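Local coordinates for Lin1840 protein (Listeria innocua serovar 6a, PDB 4ZOA) that probably hydrolyses terminal, non-reducing beta-D-glucosyl residues to release beta-D-glucose, as a beta-glucosidase of glycosyl hydrolase family 3, at residues 55-60 with 84-89; 145-150 with 474-479; 188-193 with 221-226; 392-397 with 458-463. The protein carries 1 engineered substitution. One frame throughout, in Å; residues are numbered along the deposited sequence.

Overall arrangement
Contact 1 and contact 3 belong to one parallel sheet, the TIM barrel of the N-terminal domain, with centres about 23 Å apart. Contact 1 pairs strands 59-61 and 87-90, while contact 3 backs strand 187-193 with helix 221-228. Contact 2 brings a loop of the barrel domain against one of the C-terminal domain; its centre is about 22 Å from that of contact 3, and both touch the bound IFM. Contact 4 lies in the C-terminal domain, its centre about 52 Å from that of contact 1. Along the chain contact 1 closes first, and contacts 3 and 4 are then nested within the long loop closed by contact 2, which thus joins barrel and C-terminal domain beside the ligand pocket.

Contact 1 (55-60 with 84-89); sequences ENAGSV and IPLVFM
Two donors from one strand grip the carbonyl oxygen of V87. The backbone N of V60 reaches V87 O at 2.9 Å as an ordinary parallel-strand bond, and the hydroxyl OG of S59 gives V87 O a second bond, also of 2.9 Å. The hydroxyl comes from well above the carbonyl plane, 44° out of it, while V60 N lies nearer that plane, tilted 16° from it. It gets there because OG stands anti to the backbone N of S59 (chi1 171°). Serine suits the place, being short enough to bend back onto the neighbouring strand and polar enough to bond Q24 as well. The S-methyl carbon CE of M89 lies 3.5 Å from S59 OG, an apolar neighbour of that hydroxyl.

The pairing continues with M89 N donating to V60 O at 2.8 Å, whereas V87 N to G58 O is weak at 3.4 Å. Beyond the backbone, V60 lies alongside F88, its CB over one ring face and 4.0 Å from the F88 centroid, a CH-pi contact; its branch CG2 also meets CD1 of L86 at 3.8 Å. A branched, compact valine fits between leucine and ring.

Strands 59-61 and 87-90 are adjacent and are connected through helix 66-79 in a right-handed beta-alpha-beta crossover of the TIM barrel. L86 and F88 lean on that helix, while strand 23-25 pairs with S59 and strand 133-134 with F88.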
loop_
_atom_site.group_PDB
_atom_site.type_symbol
_atom_site.label_atom_id
_atom_site.label_comp_id
_atom_site.label_asym_id
_atom_site.label_seq_id
_atom_site.Cartn_x
_atom_site.Cartn_y
_atom_site.Cartn_z
ATOM N N GLU A 55 20.218 39.470 9.598
ATOM C CA GLU A 55 21.291 39.741 10.554
ATOM C C GLU A 55 21.140 39.041 11.881
ATOM O O GLU A 55 22.097 39.002 12.676
ATOM C CB GLU A 55 21.441 41.254 10.759
ATOM C CG GLU A 55 22.103 41.858 9.518
ATOM C CD GLU A 55 22.103 43.371 9.473
ATOM O OE1 GLU A 55 22.500 43.883 8.392
ATOM O OE2 GLU A 55 21.704 43.978 10.505
ATOM N N ASN A 56 19.951 38.480 12.116
ATOM C CA ASN A 56 19.710 37.664 13.315
ATOM C C ASN A 56 19.239 36.211 13.008
ATOM O O ASN A 56 18.761 35.515 13.892
ATOM C CB ASN A 56 18.736 38.410 14.234
ATOM C CG ASN A 56 19.287 39.780 14.654
ATOM O OD1 ASN A 56 20.157 39.862 15.516
ATOM N ND2 ASN A 56 18.822 40.843 13.997
ATOM N N ALA A 57 19.366 35.805 11.748
ATOM C CA ALA A 57 19.044 34.481 11.292
ATOM C C ALA A 57 19.848 33.499 12.051
ATOM O O ALA A 57 21.034 33.690 12.237
ATOM C CB ALA A 57 19.361 34.308 9.812
ATOM N N GLY A 58 19.192 32.432 12.462
ATOM C CA GLY A 58 19.855 31.379 13.204
ATOM C C GLY A 58 20.821 30.516 12.418
ATOM O O GLY A 58 21.843 30.071 12.985
ATOM N N SER A 59 20.523 30.221 11.146
ATOM C CA SER A 59 21.317 29.189 10.464
ATOM C C SER A 59 21.365 29.368 8.971
ATOM O O SER A 59 20.423 29.890 8.397
ATOM C CB SER A 59 20.746 27.792 10.842
ATOM O OG SER A 59 21.283 26.692 10.116
ATOM N N VAL A 60 22.444 28.855 8.375
ATOM C CA VAL A 60 22.606 28.767 6.951
ATOM C C VAL A 60 22.634 27.322 6.517
ATOM O O VAL A 60 23.276 26.501 7.169
ATOM C CB VAL A 60 23.951 29.301 6.472
ATOM C CG1 VAL A 60 24.078 29.128 4.954
ATOM C CG2 VAL A 60 24.113 30.779 6.845
ATOM N N ILE A 84 26.305 36.184 18.442
ATOM C CA ILE A 84 25.816 34.785 18.224
ATOM C C ILE A 84 26.160 34.328 16.787
ATOM O O ILE A 84 25.518 34.769 15.851
ATOM C CB ILE A 84 24.277 34.684 18.506
ATOM C CG1 ILE A 84 23.970 35.184 19.925
ATOM C CG2 ILE A 84 23.775 33.239 18.428
ATOM C CD1 ILE A 84 22.495 35.304 20.260
ATOM N N PRO A 85 27.205 33.495 16.586
ATOM C CA PRO A 85 27.483 33.038 15.203
ATOM C C PRO A 85 26.349 32.142 14.560
ATOM O O PRO A 85 25.465 31.610 15.273
ATOM C CB PRO A 85 28.779 32.209 15.334
ATOM C CG PRO A 85 29.137 32.202 16.774
ATOM C CD PRO A 85 27.945 32.678 17.553
ATOM N N LEU A 86 26.379 32.050 13.224
ATOM C CA LEU A 86 25.472 31.211 12.434
ATOM C C LEU A 86 25.946 29.762 12.531
ATOM O O LEU A 86 27.163 29.519 12.537
ATOM C CB LEU A 86 25.529 31.583 10.970
ATOM C CG LEU A 86 24.952 32.933 10.574
ATOM C CD1 LEU A 86 25.480 33.412 9.240
ATOM C CD2 LEU A 86 23.427 32.880 10.583
ATOM N N VAL A 87 25.009 28.813 12.598
ATOM C CA VAL A 87 25.374 27.391 12.400
ATOM C C VAL A 87 25.096 27.056 10.926
ATOM O O VAL A 87 24.083 27.498 10.365
ATOM C CB VAL A 87 24.672 26.415 13.394
ATOM C CG1 VAL A 87 23.146 26.586 13.344
ATOM C CG2 VAL A 87 25.104 24.956 13.172
ATOM N N PHE A 88 26.054 26.338 10.324
ATOM C CA PHE A 88 26.068 25.955 8.904
ATOM C C PHE A 88 25.793 24.468 8.701
ATOM O O PHE A 88 26.535 23.591 9.187
ATOM C CB PHE A 88 27.400 26.277 8.287
ATOM C CG PHE A 88 27.572 27.728 7.990
ATOM C CD1 PHE A 88 27.897 28.627 9.002
ATOM C CD2 PHE A 88 27.409 28.222 6.702
ATOM C CE1 PHE A 88 28.071 30.002 8.707
ATOM C CE2 PHE A 88 27.601 29.580 6.420
ATOM C CZ PHE A 88 27.925 30.458 7.426
ATOM N N MET A 89 24.705 24.194 7.986
ATOM C CA MET A 89 24.250 22.818 7.754
ATOM C C MET A 89 24.305 22.480 6.272
ATOM O O MET A 89 24.230 23.361 5.390
ATOM C CB MET A 89 22.845 22.584 8.310
ATOM C CG MET A 89 22.603 23.193 9.678
ATOM S SD MET A 89 21.184 22.487 10.499
ATOM C CE MET A 89 21.118 23.679 11.818
#

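Contact 2 (145-150 with 474-479); sequences PRWGRV and AGSLAT. With IFM (5-hydroxymethyl-3,4-dihydroxypiperidine), chain C.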
loop_
_atom_site.group_PDB
_atom_site.type_symbol
_atom_site.label_atom_id
_atom_site.label_comp_id
_atom_site.label_asym_id
_atom_site.label_seq_id
_atom_site.Cartn_x
_atom_site.Cartn_y
_atom_site.Cartn_z
ATOM N N PRO A 145 9.989 0.352 -3.768
ATOM C CA PRO A 145 10.991 0.915 -4.678
ATOM C C PRO A 145 10.506 1.891 -5.776
ATOM O O PRO A 145 11.331 2.365 -6.530
ATOM C CB PRO A 145 11.623 -0.303 -5.323
ATOM C CG PRO A 145 10.818 -1.472 -4.899
ATOM C CD PRO A 145 9.739 -1.074 -3.983
ATOM N N ARG A 146 9.215 2.155 -5.899
ATOM C CA ARG A 146 8.726 3.254 -6.727
ATOM C C ARG A 146 9.308 4.591 -6.230
ATOM O O ARG A 146 9.659 5.437 -7.021
ATOM C CB ARG A 146 7.212 3.271 -6.748
ATOM C CG ARG A 146 6.648 2.090 -7.530
ATOM C CD ARG A 146 5.140 1.962 -7.436
ATOM N NE ARG A 146 4.712 1.532 -6.116
ATOM C CZ ARG A 146 3.494 1.166 -5.796
ATOM N NH1 ARG A 146 2.522 1.207 -6.680
ATOM N NH2 ARG A 146 3.248 0.782 -4.549
ATOM N N TRP A 147 9.394 4.749 -4.905
ATOM C CA TRP A 147 9.811 5.960 -4.275
ATOM C C TRP A 147 11.252 6.175 -4.575
ATOM O O TRP A 147 12.095 5.291 -4.314
ATOM C CB TRP A 147 9.624 5.793 -2.770
ATOM C CG TRP A 147 9.667 7.083 -1.947
ATOM C CD1 TRP A 147 9.001 8.220 -2.175
ATOM C CD2 TRP A 147 10.363 7.255 -0.710
ATOM N NE1 TRP A 147 9.238 9.121 -1.179
ATOM C CE2 TRP A 147 10.084 8.554 -0.260
ATOM C CE3 TRP A 147 11.219 6.439 0.043
ATOM C CZ2 TRP A 147 10.660 9.083 0.927
ATOM C CZ3 TRP A 147 11.793 6.951 1.221
ATOM C CH2 TRP A 147 11.525 8.278 1.637
ATOM N N GLY A 148 11.581 7.350 -5.110
ATOM C CA GLY A 148 12.948 7.622 -5.488
ATOM C C GLY A 148 13.920 7.646 -4.340
ATOM O O GLY A 148 15.169 7.508 -4.559
ATOM N N ARG A 149 13.400 7.847 -3.108
ATOM C CA ARG A 149 14.297 8.124 -2.001
ATOM C C ARG A 149 14.768 6.866 -1.346
ATOM O O ARG A 149 15.491 6.959 -0.350
ATOM C CB ARG A 149 13.684 9.026 -0.958
ATOM C CG ARG A 149 13.098 10.255 -1.560
ATOM C CD ARG A 149 12.732 11.223 -0.453
ATOM N NE ARG A 149 13.947 11.818 -0.004
ATOM C CZ ARG A 149 14.138 13.072 0.350
ATOM N NH1 ARG A 149 13.148 13.901 0.422
ATOM N NH2 ARG A 149 15.357 13.482 0.634
ATOM N N VAL A 150 14.470 5.692 -1.922
ATOM C CA VAL A 150 15.010 4.443 -1.355
ATOM C C VAL A 150 16.516 4.390 -1.371
ATOM O O VAL A 150 17.131 3.677 -0.586
ATOM C CB VAL A 150 14.455 3.152 -1.995
ATOM C CG1 VAL A 150 12.958 3.061 -1.789
ATOM C CG2 VAL A 150 14.795 3.071 -3.492
ATOM N N ALA A 474 11.551 13.388 -5.309
ATOM C CA ALA A 474 10.646 13.756 -6.385
ATOM C C ALA A 474 11.047 12.994 -7.676
ATOM O O ALA A 474 10.881 13.487 -8.783
ATOM C CB ALA A 474 10.658 15.289 -6.595
ATOM N N GLY A 475 11.612 11.817 -7.479
ATOM C CA GLY A 475 11.953 10.889 -8.535
ATOM C C GLY A 475 11.226 9.574 -8.358
ATOM O O GLY A 475 11.873 8.516 -8.285
ATOM N N SER A 476 9.882 9.644 -8.350
ATOM C CA SER A 476 9.027 8.482 -8.236
ATOM C C SER A 476 8.795 7.913 -9.597
ATOM O O SER A 476 8.557 8.650 -10.547
ATOM C CB SER A 476 7.712 8.828 -7.576
ATOM O OG SER A 476 7.873 9.156 -6.171
ATOM N N LEU A 477 8.897 6.584 -9.687
ATOM C CA LEU A 477 8.551 5.865 -10.861
ATOM C C LEU A 477 7.467 4.871 -10.602
ATOM O O LEU A 477 7.626 4.042 -9.758
ATOM C CB LEU A 477 9.729 5.067 -11.342
ATOM C CG LEU A 477 10.817 5.615 -12.198
ATOM C CD1 LEU A 477 11.742 4.455 -12.602
ATOM C CD2 LEU A 477 10.236 6.219 -13.446
ATOM N N ALA A 478 6.368 4.944 -11.349
ATOM C CA ALA A 478 5.277 4.041 -11.176
ATOM C C ALA A 478 5.600 2.622 -11.601
ATOM O O ALA A 478 5.150 1.656 -10.962
ATOM C CB ALA A 478 4.059 4.553 -11.924
ATOM N N THR A 479 6.379 2.464 -12.659
ATOM C CA THR A 479 6.842 1.140 -13.065
ATOM C C THR A 479 8.349 1.048 -12.776
ATOM O O THR A 479 9.111 1.870 -13.286
ATOM C CB THR A 479 6.533 0.931 -14.552
ATOM O OG1 THR A 479 5.151 1.176 -14.751
ATOM C CG2 THR A 479 6.894 -0.503 -15.002
HETATM O O4 IFM C . 18.004 17.062 3.741
HETATM C C4 IFM C . 17.051 17.428 2.750
HETATM C C3 IFM C . 15.830 16.524 2.854
HETATM O O3 IFM C . 16.291 15.192 2.796
HETATM C C2 IFM C . 14.699 16.849 1.848
HETATM N N IFM C . 14.410 18.276 1.770
HETATM C C1 IFM C . 15.550 19.175 1.783
HETATM C C5 IFM C . 16.521 18.843 2.925
HETATM C C6 IFM C . 17.663 19.890 3.041
HETATM O O6 IFM C . 18.266 20.123 1.786
HETATM O O HOH W 1 10.433 9.997 -5.300
#
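R146 holds its CG anti to its own carbonyl carbon (chi1 -70°) and stays extended at chi2 (173°), which lays its methylenes along the backbone of L477 and A478; a bend at chi3 then turns the guanidinium aside. CG comes within 3.1 Å of L477 O, and CD within 3.5 Å of A478 O. An arginine serves here because its methylenes can line a backbone while its guanidinium travels on: NH1 bonds G559 O and I561 O of the second subunit, and NH2 forms a salt bridge with D144.

The direct bond between the segments is L477 N to R146 O, 3.0 Å long, the donor tilted 22° from the carbonyl plane. A water bridges the other end. It takes a bond of 2.9 Å from G148 N and gives one of 2.8 Å to S476 OG, a hydroxyl that also bonds G202 O. G148 comes close to the other loop, its CA 3.1 Å from G475 O, and glycine, with no side chain to meet that oxygen, suits so near an approach.

R149 carries the contact to the pocket: its NH2 makes a weak bond of 2.9 Å to O3 of the bound IFM, and its guanidinium is steadied by salt bridges to E152 and E473.

Beside the ligand pocket the contact joins two domains: loop 145-150 lies between strand 133-134 and helix 158-173 of the barrel, loop 474-479 between strand 459-465 and helix 484-495 of the C-terminal domain.

Contact 3 (188-193 with 221-226); sequences ACVKHF and PAYNAA. With IFM (5-hydroxymethyl-3,4-dihydroxypiperidine), chain C.
V190 and Y223 mark the closest backbone approach, where strand 188-193 and helix 221-226 run nearly antiparallel (163°) with their axes 9.1 Å apart. The two branches of V190 are shared out: CG1 touches CD1 of Y223 at 3.7 Å, and CG2 presses on CB of A226 at a tight 3.4 Å, where alanine's small size allows the helix so near. F193 brings its ring edge to the face of Y223 as an offset edge-to-face pair, centroids 5.2 Å apart and planes at 68°. The phenol hydroxyl bonds D140 and the backbone N of A195, so tyrosine serves both as a packing surface and as a polar tie.

Strand and helix belong to the TIM barrel, the helix lying outside the strands, and opposite faces of the strand have different duties. K191 and H192 turn away from the helix toward IFM, a cis peptide joining them. K191 NZ donates to IFM O3 and O4, 2.7 Å each, while H192 NE2 is hydrogen-bonded to the same O3 at 2.7 Å. CG of K191 lies 3.6 Å above the centre of the H192 imidazole, and the extended lysine chain beyond it reaches the sugar-like hydroxyls.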
loop_
_atom_site.group_PDB
_atom_site.type_symbol
_atom_site.label_atom_id
_atom_site.label_comp_id
_atom_site.label_asym_id
_atom_site.label_seq_id
_atom_site.Cartn_x
_atom_site.Cartn_y
_atom_site.Cartn_z
ATOM N N ALA A 188 25.456 15.180 13.457
ATOM C CA ALA A 188 24.498 14.430 12.612
ATOM C C ALA A 188 23.073 14.908 12.887
ATOM O O ALA A 188 22.722 15.259 14.023
ATOM C CB ALA A 188 24.618 12.926 12.855
ATOM N N CYS A 189 22.272 14.965 11.830
ATOM C CA CYS A 189 20.832 15.216 11.909
ATOM C C CYS A 189 20.080 14.016 11.368
ATOM O O CYS A 189 20.122 13.734 10.172
ATOM C CB CYS A 189 20.436 16.423 11.065
ATOM S SG CYS A 189 18.663 16.877 11.131
ATOM N N VAL A 190 19.358 13.341 12.232
ATOM C CA VAL A 190 18.478 12.198 11.855
ATOM C C VAL A 190 17.309 12.707 11.007
ATOM O O VAL A 190 16.667 13.694 11.375
ATOM C CB VAL A 190 18.034 11.438 13.165
ATOM C CG1 VAL A 190 16.745 10.601 12.993
ATOM C CG2 VAL A 190 19.209 10.587 13.669
ATOM N N LYS A 191 17.077 12.102 9.838
ATOM C CA LYS A 191 15.890 12.470 9.073
ATOM C C LYS A 191 15.198 11.196 8.527
ATOM O O LYS A 191 15.828 10.108 8.548
ATOM C CB LYS A 191 16.255 13.491 7.998
ATOM C CG LYS A 191 17.053 12.917 6.873
ATOM C CD LYS A 191 17.473 13.998 5.923
ATOM C CE LYS A 191 18.189 13.402 4.723
ATOM N NZ LYS A 191 18.680 14.432 3.819
ATOM N N HIS A 192 13.915 11.222 8.148
ATOM C CA HIS A 192 12.967 12.288 8.274
ATOM C C HIS A 192 11.877 11.827 9.246
ATOM O O HIS A 192 11.193 10.833 8.992
ATOM C CB HIS A 192 12.291 12.567 6.902
ATOM C CG HIS A 192 13.239 12.868 5.788
ATOM N ND1 HIS A 192 13.832 11.877 5.032
ATOM C CD2 HIS A 192 13.656 14.047 5.256
ATOM C CE1 HIS A 192 14.601 12.423 4.119
ATOM N NE2 HIS A 192 14.513 13.737 4.234
ATOM N N PHE A 193 11.706 12.519 10.356
ATOM C CA PHE A 193 10.852 12.019 11.463
ATOM C C PHE A 193 9.388 12.345 11.166
ATOM O O PHE A 193 9.034 13.515 11.163
ATOM C CB PHE A 193 11.265 12.669 12.769
ATOM C CG PHE A 193 10.887 11.875 14.010
ATOM C CD1 PHE A 193 11.586 10.725 14.344
ATOM C CD2 PHE A 193 9.865 12.291 14.818
ATOM C CE1 PHE A 193 11.258 9.983 15.455
ATOM C CE2 PHE A 193 9.515 11.565 15.902
ATOM C CZ PHE A 193 10.211 10.415 16.238
ATOM N N PRO A 221 12.062 2.375 15.123
ATOM C CA PRO A 221 13.222 2.001 15.914
ATOM C C PRO A 221 14.546 2.609 15.413
ATOM O O PRO A 221 15.403 2.914 16.215
ATOM C CB PRO A 221 13.236 0.471 15.839
ATOM C CG PRO A 221 11.806 0.040 15.594
ATOM C CD PRO A 221 11.171 1.222 14.856
ATOM N N ALA A 222 14.735 2.789 14.096
ATOM C CA ALA A 222 16.021 3.246 13.638
ATOM C C ALA A 222 16.239 4.675 14.027
ATOM O O ALA A 222 17.343 5.047 14.353
ATOM C CB ALA A 222 16.212 3.030 12.124
ATOM N N TYR A 223 15.234 5.522 13.978
ATOM C CA TYR A 223 15.485 6.889 14.422
ATOM C C TYR A 223 15.913 6.829 15.906
ATOM O O TYR A 223 16.793 7.595 16.376
ATOM C CB TYR A 223 14.255 7.811 14.318
ATOM C CG TYR A 223 13.513 7.790 13.020
ATOM C CD1 TYR A 223 14.104 8.250 11.846
ATOM C CD2 TYR A 223 12.204 7.305 12.966
ATOM C CE1 TYR A 223 13.438 8.248 10.651
ATOM C CE2 TYR A 223 11.513 7.304 11.736
ATOM C CZ TYR A 223 12.161 7.759 10.597
ATOM O OH TYR A 223 11.535 7.733 9.408
ATOM N N ASN A 224 15.238 5.946 16.634
ATOM C CA ASN A 224 15.424 5.848 18.095
ATOM C C ASN A 224 16.864 5.395 18.391
ATOM O O ASN A 224 17.596 6.062 19.157
ATOM C CB ASN A 224 14.386 4.927 18.739
ATOM C CG ASN A 224 14.544 4.841 20.263
ATOM O OD1 ASN A 224 14.246 5.784 20.986
ATOM N ND2 ASN A 224 15.073 3.716 20.736
ATOM N N ALA A 225 17.309 4.353 17.702
ATOM C CA ALA A 225 18.695 3.900 17.855
ATOM C C ALA A 225 19.686 5.073 17.600
ATOM O O ALA A 225 20.633 5.265 18.359
ATOM C CB ALA A 225 18.987 2.721 16.946
ATOM N N ALA A 226 19.435 5.882 16.575
ATOM C CA ALA A 226 20.388 6.969 16.241
ATOM C C ALA A 226 20.356 8.098 17.252
ATOM O O ALA A 226 21.378 8.716 17.550
ATOM C CB ALA A 226 20.102 7.520 14.892
HETATM O O4 IFM C . 18.004 17.062 3.741
HETATM C C4 IFM C . 17.051 17.428 2.750
HETATM C C3 IFM C . 15.830 16.524 2.854
HETATM O O3 IFM C . 16.291 15.192 2.796
HETATM C C2 IFM C . 14.699 16.849 1.848
HETATM N N IFM C . 14.410 18.276 1.770
HETATM C C1 IFM C . 15.550 19.175 1.783
HETATM C C5 IFM C . 16.521 18.843 2.925
HETATM C C6 IFM C . 17.663 19.890 3.041
HETATM O O6 IFM C . 18.266 20.123 1.786
#

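Contact 4 (392-397 with 458-463); sequences KIALVG and DVVVLA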
loop_
_atom_site.group_PDB
_atom_site.type_symbol
_atom_site.label_atom_id
_atom_site.label_comp_id
_atom_site.label_asym_id
_atom_site.label_seq_id
_atom_site.Cartn_x
_atom_site.Cartn_y
_atom_site.Cartn_z
ATOM N N LYS A 392 39.208 -10.739 -23.545
ATOM C CA LYS A 392 38.927 -9.724 -24.532
ATOM C C LYS A 392 37.460 -9.296 -24.384
ATOM O O LYS A 392 36.544 -10.081 -24.675
ATOM C CB LYS A 392 39.223 -10.258 -25.910
ATOM C CG LYS A 392 40.678 -10.648 -26.077
ATOM C CD LYS A 392 40.935 -11.350 -27.385
ATOM C CE LYS A 392 40.538 -10.480 -28.550
ATOM N NZ LYS A 392 40.938 -11.127 -29.847
ATOM N N ILE A 393 37.284 -8.045 -23.927
ATOM C CA ILE A 393 35.986 -7.540 -23.481
ATOM C C ILE A 393 35.350 -6.586 -24.493
ATOM O O ILE A 393 35.939 -5.573 -24.841
ATOM C CB ILE A 393 36.142 -6.776 -22.136
ATOM C CG1 ILE A 393 36.735 -7.714 -21.100
ATOM C CG2 ILE A 393 34.809 -6.162 -21.686
ATOM C CD1 ILE A 393 36.947 -7.048 -19.746
ATOM N N ALA A 394 34.148 -6.899 -24.928
ATOM C CA ALA A 394 33.270 -5.899 -25.540
ATOM C C ALA A 394 32.448 -5.228 -24.451
ATOM O O ALA A 394 31.605 -5.874 -23.771
ATOM C CB ALA A 394 32.374 -6.518 -26.586
ATOM N N LEU A 395 32.716 -3.927 -24.280
ATOM C CA LEU A 395 32.087 -3.158 -23.235
ATOM C C LEU A 395 31.025 -2.328 -23.890
ATOM O O LEU A 395 31.366 -1.340 -24.519
ATOM C CB LEU A 395 33.069 -2.225 -22.498
ATOM C CG LEU A 395 32.404 -1.230 -21.526
ATOM C CD1 LEU A 395 31.724 -1.932 -20.340
ATOM C CD2 LEU A 395 33.419 -0.223 -21.027
ATOM N N VAL A 396 29.749 -2.683 -23.705
ATOM C CA VAL A 396 28.691 -1.983 -24.437
ATOM C C VAL A 396 27.572 -1.526 -23.508
ATOM O O VAL A 396 27.396 -2.104 -22.455
ATOM C CB VAL A 396 28.073 -2.882 -25.551
ATOM C CG1 VAL A 396 29.139 -3.641 -26.355
ATOM C CG2 VAL A 396 27.122 -3.858 -24.982
ATOM N N GLY A 397 26.843 -0.493 -23.921
ATOM C CA GLY A 397 25.667 0.018 -23.206
ATOM C C GLY A 397 25.761 1.456 -22.713
ATOM O O GLY A 397 26.816 2.081 -22.784
ATOM N N ASP A 458 35.892 -11.685 -26.814
ATOM C CA ASP A 458 35.412 -13.020 -26.335
ATOM C C ASP A 458 34.300 -12.978 -25.299
ATOM O O ASP A 458 33.576 -13.962 -25.130
ATOM C CB ASP A 458 36.570 -13.819 -25.706
ATOM C CG ASP A 458 37.741 -14.017 -26.684
ATOM O OD1 ASP A 458 37.462 -14.032 -27.901
ATOM O OD2 ASP A 458 38.893 -14.106 -26.216
ATOM N N VAL A 459 34.197 -11.885 -24.549
ATOM C CA VAL A 459 33.146 -11.776 -23.499
ATOM C C VAL A 459 32.564 -10.355 -23.528
ATOM O O VAL A 459 33.272 -9.387 -23.841
ATOM C CB VAL A 459 33.666 -12.137 -22.080
ATOM C CG1 VAL A 459 34.351 -13.497 -22.101
ATOM C CG2 VAL A 459 34.649 -11.093 -21.563
ATOM N N VAL A 460 31.284 -10.230 -23.201
ATOM C CA VAL A 460 30.623 -8.937 -23.254
ATOM C C VAL A 460 30.422 -8.411 -21.829
ATOM O O VAL A 460 29.920 -9.117 -21.021
ATOM C CB VAL A 460 29.281 -9.024 -23.986
ATOM C CG1 VAL A 460 28.702 -7.625 -24.116
ATOM C CG2 VAL A 460 29.428 -9.668 -25.376
ATOM N N VAL A 461 30.851 -7.175 -21.551
ATOM C CA VAL A 461 30.438 -6.473 -20.346
ATOM C C VAL A 461 29.322 -5.494 -20.757
ATOM O O VAL A 461 29.597 -4.443 -21.355
ATOM C CB VAL A 461 31.611 -5.775 -19.658
ATOM C CG1 VAL A 461 31.095 -4.921 -18.525
ATOM C CG2 VAL A 461 32.622 -6.801 -19.102
ATOM N N LEU A 462 28.059 -5.875 -20.462
ATOM C CA LEU A 462 26.870 -5.064 -20.806
ATOM C C LEU A 462 26.512 -4.118 -19.655
ATOM O O LEU A 462 26.061 -4.553 -18.642
ATOM C CB LEU A 462 25.713 -5.933 -21.150
ATOM C CG LEU A 462 24.429 -5.218 -21.608
ATOM C CD1 LEU A 462 24.594 -4.237 -22.755
ATOM C CD2 LEU A 462 23.452 -6.297 -22.032
ATOM N N ALA A 463 26.761 -2.824 -19.826
ATOM C CA ALA A 463 26.662 -1.866 -18.720
ATOM C C ALA A 463 25.365 -1.061 -18.855
ATOM O O ALA A 463 25.204 -0.221 -19.780
ATOM C CB ALA A 463 27.856 -0.934 -18.713
#
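Backbone hydrogen bonds supply the main tie between parallel strands 393-397 and 459-463, whose axes run 4.5 Å apart and 21° from parallel. A394 N donates to V459 O, V461 N to A394 O at 2.7 Å, V396 N to V461 O, and A463 N to V396 O. At the start K392 O is gripped twice: V459 N bonds it at 3.0 Å, nearly straight on, and D458 N at 2.8 Å, the latter donor tilted 32° from the carbonyl plane.

Apolar contacts fill both faces. On the face of I393, L395, V459 and V461, the branch CG2 of I393 meets CG2 of V461 at a tight 3.4 Å, while CD1 of L395 reaches CG1 of V461 at 3.6 Å. On the other face, CG2 of V396 sits between its own backbone N and carbonyl carbon, which turns it onto CD1 of L462, again 3.4 Å away. Valine and isoleucine, branched at CB, favour extended backbones and fill such a sheet; A394 is small where helix 444-456 packs down. G397 adopts a backbone shape (phi 118°) open to glycine alone in practice.

Charge plays a lesser part. CD of K392 lies 3.6 Å from OD2 of D458, but NZ stays too far from the carboxylate for a salt bridge, so any attraction is probably modest.

Helices 444-456 and 484-495 cover the V460 face, consistent with the alpha/beta sandwich of the family's C-terminal domain. Chemically, the contact implies an apolar core sheet whose backbone bonds run to the neighbouring strands, with charged residues confined to its more exposed beginning.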